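Local coordinates for protein superoxide dismutase [Fe] (Sulfolobus acidocaldarius, PDB 1B06) that catalyses the dismutation of toxic superoxide radicals to hydrogen peroxide and oxygen, using one iron ion bound in each subunit, at residues P12-P15 against Y16-A20; Y65-Q68 against G69-G73. One frame throughout, in Å; residues are numbered along the deposited sequence.

Interaction 1: residues P12-P15 against Y16-A20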
loop_
_atom_site.group_PDB
_atom_site.type_symbol
_atom_site.label_atom_id
_atom_site.label_comp_id
_atom_site.label_asym_id
_atom_site.label_seq_id
_atom_site.Cartn_x
_atom_site.Cartn_y
_atom_site.Cartn_z
ATOM N N PRO A 12 -1.472 13.933 -24.393
ATOM C CA PRO A 12 -2.114 15.237 -24.580
ATOM C C PRO A 12 -1.127 16.388 -24.766
ATOM O O PRO A 12 0.069 16.244 -24.512
ATOM C CB PRO A 12 -2.956 15.400 -23.316
ATOM C CG PRO A 12 -2.199 14.640 -22.278
ATOM C CD PRO A 12 -1.543 13.478 -22.992
ATOM N N GLN A 13 -1.640 17.531 -25.210
ATOM C CA GLN A 13 -0.820 18.715 -25.425
ATOM C C GLN A 13 -0.866 19.596 -24.184
ATOM O O GLN A 13 -1.877 19.634 -23.487
ATOM C CB GLN A 13 -1.341 19.513 -26.624
ATOM C CG GLN A 13 -1.208 18.800 -27.956
ATOM C CD GLN A 13 -0.255 19.504 -28.903
ATOM O OE1 GLN A 13 0.359 20.513 -28.549
ATOM N NE2 GLN A 13 -0.124 18.973 -30.115
ATOM N N LEU A 14 0.231 20.293 -23.906
ATOM C CA LEU A 14 0.289 21.196 -22.761
ATOM C C LEU A 14 -0.595 22.387 -23.119
ATOM O O LEU A 14 -0.539 22.891 -24.238
ATOM C CB LEU A 14 1.733 21.656 -22.525
ATOM C CG LEU A 14 2.156 21.997 -21.095
ATOM C CD1 LEU A 14 2.035 20.770 -20.210
ATOM C CD2 LEU A 14 3.580 22.498 -21.098
ATOM N N PRO A 15 -1.433 22.849 -22.180
ATOM C CA PRO A 15 -2.320 23.989 -22.444
ATOM C C PRO A 15 -1.642 25.359 -22.551
ATOM O O PRO A 15 -2.301 26.358 -22.834
ATOM C CB PRO A 15 -3.328 23.948 -21.289
ATOM C CG PRO A 15 -3.029 22.677 -20.528
ATOM C CD PRO A 15 -1.614 22.323 -20.821
ATOM N N TYR A 16 -0.333 25.406 -22.332
ATOM C CA TYR A 16 0.409 26.663 -22.395
ATOM C C TYR A 16 1.876 26.356 -22.645
ATOM O O TYR A 16 2.252 25.192 -22.792
ATOM C CB TYR A 16 0.261 27.424 -21.074
ATOM C CG TYR A 16 0.130 26.504 -19.884
ATOM C CD1 TYR A 16 1.219 25.763 -19.433
ATOM C CD2 TYR A 16 -1.097 26.327 -19.250
ATOM C CE1 TYR A 16 1.091 24.863 -18.387
ATOM C CE2 TYR A 16 -1.239 25.428 -18.201
ATOM C CZ TYR A 16 -0.145 24.698 -17.776
ATOM O OH TYR A 16 -0.286 23.788 -16.756
ATOM N N LYS A 17 2.704 27.396 -22.695
ATOM C CA LYS A 17 4.134 27.221 -22.919
ATOM C C LYS A 17 4.767 26.715 -21.633
ATOM O O LYS A 17 4.263 26.988 -20.547
ATOM C CB LYS A 17 4.768 28.542 -23.342
ATOM C CG LYS A 17 4.277 29.045 -24.685
ATOM C CD LYS A 17 5.279 29.997 -25.317
ATOM C CE LYS A 17 4.646 30.800 -26.446
ATOM N NZ LYS A 17 5.662 31.547 -27.245
ATOM N N VAL A 18 5.871 25.983 -21.756
ATOM C CA VAL A 18 6.539 25.410 -20.587
ATOM C C VAL A 18 7.056 26.424 -19.575
ATOM O O VAL A 18 7.414 26.054 -18.458
ATOM C CB VAL A 18 7.717 24.497 -20.995
ATOM C CG1 VAL A 18 7.209 23.339 -21.831
ATOM C CG2 VAL A 18 8.756 25.292 -21.758
ATOM N N ASP A 19 7.100 27.696 -19.960
ATOM C CA ASP A 19 7.578 28.729 -19.050
ATOM C C ASP A 19 6.450 29.653 -18.612
ATOM O O ASP A 19 6.698 30.695 -18.008
ATOM C CB ASP A 19 8.690 29.547 -19.711
ATOM C CG ASP A 19 8.199 30.352 -20.901
ATOM O OD1 ASP A 19 7.064 30.117 -21.364
ATOM O OD2 ASP A 19 8.951 31.225 -21.378
ATOM N N ALA A 20 5.211 29.260 -18.905
ATOM C CA ALA A 20 4.043 30.061 -18.550
ATOM C C ALA A 20 3.707 30.109 -17.054
ATOM O O ALA A 20 2.958 30.986 -16.614
ATOM C CB ALA A 20 2.832 29.571 -19.330
#

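Interaction 2: residues Y65-Q68 against G69-G73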
loop_
_atom_site.group_PDB
_atom_site.type_symbol
_atom_site.label_atom_id
_atom_site.label_comp_id
_atom_site.label_asym_id
_atom_site.label_seq_id
_atom_site.Cartn_x
_atom_site.Cartn_y
_atom_site.Cartn_z
ATOM N N TYR A 65 3.684 -14.912 -18.600
ATOM C CA TYR A 65 3.306 -13.634 -18.014
ATOM C C TYR A 65 2.944 -13.807 -16.546
ATOM O O TYR A 65 2.696 -14.916 -16.091
ATOM C CB TYR A 65 2.119 -13.026 -18.766
ATOM C CG TYR A 65 0.848 -13.840 -18.687
ATOM C CD1 TYR A 65 0.002 -13.750 -17.578
ATOM C CD2 TYR A 65 0.480 -14.691 -19.722
ATOM C CE1 TYR A 65 -1.176 -14.488 -17.508
ATOM C CE2 TYR A 65 -0.695 -15.434 -19.663
ATOM C CZ TYR A 65 -1.517 -15.327 -18.555
ATOM O OH TYR A 65 -2.681 -16.053 -18.499
ATOM N N ASP A 66 2.936 -12.699 -15.811
ATOM C CA ASP A 66 2.575 -12.696 -14.399
ATOM C C ASP A 66 1.533 -11.590 -14.266
ATOM O O ASP A 66 1.864 -10.417 -14.091
ATOM C CB ASP A 66 3.804 -12.414 -13.546
ATOM C CG ASP A 66 4.878 -13.457 -13.732
ATOM O OD1 ASP A 66 4.840 -14.481 -13.017
ATOM O OD2 ASP A 66 5.759 -13.261 -14.599
ATOM N N LEU A 67 0.271 -11.991 -14.381
ATOM C CA LEU A 67 -0.874 -11.089 -14.337
ATOM C C LEU A 67 -0.812 -9.911 -13.376
ATOM O O LEU A 67 -1.105 -8.781 -13.769
ATOM C CB LEU A 67 -2.152 -11.889 -14.069
ATOM C CG LEU A 67 -3.453 -11.240 -14.550
ATOM C CD1 LEU A 67 -3.278 -10.690 -15.966
ATOM C CD2 LEU A 67 -4.568 -12.262 -14.502
ATOM N N GLN A 68 -0.453 -10.161 -12.123
ATOM C CA GLN A 68 -0.379 -9.080 -11.142
ATOM C C GLN A 68 0.611 -8.006 -11.582
ATOM O O GLN A 68 0.438 -6.830 -11.272
ATOM C CB GLN A 68 0.024 -9.622 -9.772
ATOM C CG GLN A 68 -1.158 -10.057 -8.921
ATOM C CD GLN A 68 -2.113 -8.923 -8.638
ATOM O OE1 GLN A 68 -1.763 -7.968 -7.953
ATOM N NE2 GLN A 68 -3.331 -9.023 -9.162
ATOM N N GLY A 69 1.652 -8.416 -12.298
ATOM C CA GLY A 69 2.634 -7.459 -12.771
ATOM C C GLY A 69 2.025 -6.549 -13.822
ATOM O O GLY A 69 2.337 -5.358 -13.890
ATOM N N ILE A 70 1.141 -7.111 -14.640
ATOM C CA ILE A 70 0.484 -6.357 -15.699
ATOM C C ILE A 70 -0.604 -5.440 -15.135
ATOM O O ILE A 70 -0.662 -4.252 -15.464
ATOM C CB ILE A 70 -0.149 -7.310 -16.736
ATOM C CG1 ILE A 70 0.951 -8.093 -17.454
ATOM C CG2 ILE A 70 -0.994 -6.525 -17.736
ATOM C CD1 ILE A 70 0.443 -9.278 -18.262
ATOM N N LEU A 71 -1.459 -5.995 -14.281
ATOM C CA LEU A 71 -2.549 -5.230 -13.682
ATOM C C LEU A 71 -2.079 -4.093 -12.780
ATOM O O LEU A 71 -2.578 -2.978 -12.884
ATOM C CB LEU A 71 -3.470 -6.158 -12.891
ATOM C CG LEU A 71 -4.318 -7.105 -13.739
ATOM C CD1 LEU A 71 -5.134 -7.993 -12.822
ATOM C CD2 LEU A 71 -5.220 -6.311 -14.674
ATOM N N ARG A 72 -1.134 -4.366 -11.889
ATOM C CA ARG A 72 -0.645 -3.314 -11.010
ATOM C C ARG A 72 0.161 -2.274 -11.801
ATOM O O ARG A 72 0.192 -1.092 -11.448
ATOM C CB ARG A 72 0.202 -3.907 -9.881
ATOM C CG ARG A 72 0.252 -3.009 -8.653
ATOM C CD ARG A 72 0.603 -3.753 -7.369
ATOM N NE ARG A 72 0.634 -2.844 -6.224
ATOM C CZ ARG A 72 1.720 -2.204 -5.797
ATOM N NH1 ARG A 72 2.884 -2.363 -6.416
ATOM N NH2 ARG A 72 1.643 -1.404 -4.743
ATOM N N GLY A 73 0.804 -2.717 -12.875
ATOM C CA GLY A 73 1.574 -1.798 -13.695
ATOM C C GLY A 73 0.631 -0.843 -14.391
ATOM O O GLY A 73 0.981 0.297 -14.686
#

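Interaction 1: residues P12-P15 against Y16-A20
The ring of Tyr16 lies beside the pyrrolidine of Pro15, and both point the same way from the backbone. Pro15 CD sits over one face of the ring, 4.2 Å from its centroid and 14° off the ring normal. This is a CH-pi contact, offset toward the ring's rim. Pro15 CB also touches the ring, at 3.8 Å from Tyr16 CD2. The first torsion of Tyr16 brings the ring here: CG lies between the backbone N and the carbonyl carbon, with chi1 at 32°, well short of the usual value. Leu14 comes to the same ring obliquely. Its CG is 4.1 Å from Tyr16 CE1, so the branch point does the touching. Leu14 CD2 lies 3.4 Å from Tyr16 O; the first two torsions together turn the methyl that way, with chi2 at 62°. The Leu14 and Val18 side chains cross at about a right angle, with Leu14 CD2 3.8 Å from Val18 CG1. Beyond this, Ala20 N bonds to Lys17 O at 3.0 Å and closes a type I beta turn. The Tyr16 hydroxyl is hydrogen-bonded to Trp88 O, near the end of helix 67-89. A leucine in place of Tyr16 would probably leave Trp88 O without its hydroxyl partner and Pro15 CD without a ring face to rest on. Leu14 packs on Ile30, Tyr34 and Trp88. Its side chain is about 8 Å from the side chains of the iron ligands His33 and His84. The arrangement is an irregular loop of the alpha-hairpin domain of iron/manganese superoxide dismutases, laid across both hairpin helices just outside the metal site.

Interaction 2: residues Y65-Q68 against G69-G73
Leu67 and Leu71 meet one turn apart at the start of helix 67-89. Leu67 CG touches Leu71 CD1 at 4.0 Å, and the two side chains cross obliquely. The backbone bond from Leu71 N to Leu67 O is 2.9 Å long and nearly straight, at 175°. Ile70 N adds a weak bond to the same oxygen. Asp66 is the N-cap residue, but its carboxylate makes no capping bond. Its carbonyl begins the helix's backbone bonding: Gly69 N reaches Asp66 O at 2.7 Å, and Ile70 N makes a weak bond to it. Packing is close at Gly69, where a side-chain carbon would come tight against Asp66 O. Ile70 extends CD1 back to Tyr65 CB, at 4.1 Å. The partly exposed side is looser. Arg72 N bonds to Gln68 O at 3.0 Å, but Arg72 runs extended from CG to NE and its end leads away. Gln68 is bent at chi2 (-60°). The polar ends go to other subunits: Arg72 to a salt bridge with Glu153 of the fourth, Gln68 NE2 to hydrogen bonds with Ser129 and Thr151 of the second, and Asp66, whose end also leads away, to a salt bridge with Arg51 of the third. Within the chain, Tyr65 and Leu67 rest on Leu55 of helix 27-57, while Leu71 packs on Ile149 in strand 147-153 of the second subunit.

How the interactions relate
From the N terminus, the chain first makes interaction 1, a local contact in the loop before helix 27-57, with a type I turn at its end. It then runs through that helix and the following loop, and interaction 2 starts the return helix 67-89. The two contacts are in series and neither nest nor cross. The centres of interactions 1 and 2 are about 33 Å apart. The nearest atoms of interactions 1 and 2 are about 16 Å apart, so they do not touch. Both belong to the alpha-hairpin domain. Interaction 1 lays the loop on helices 27-57 and 67-89, near the iron. Interaction 2 sets the start of helix 67-89 on helix 27-57, among neighbouring subunits of the tetramer.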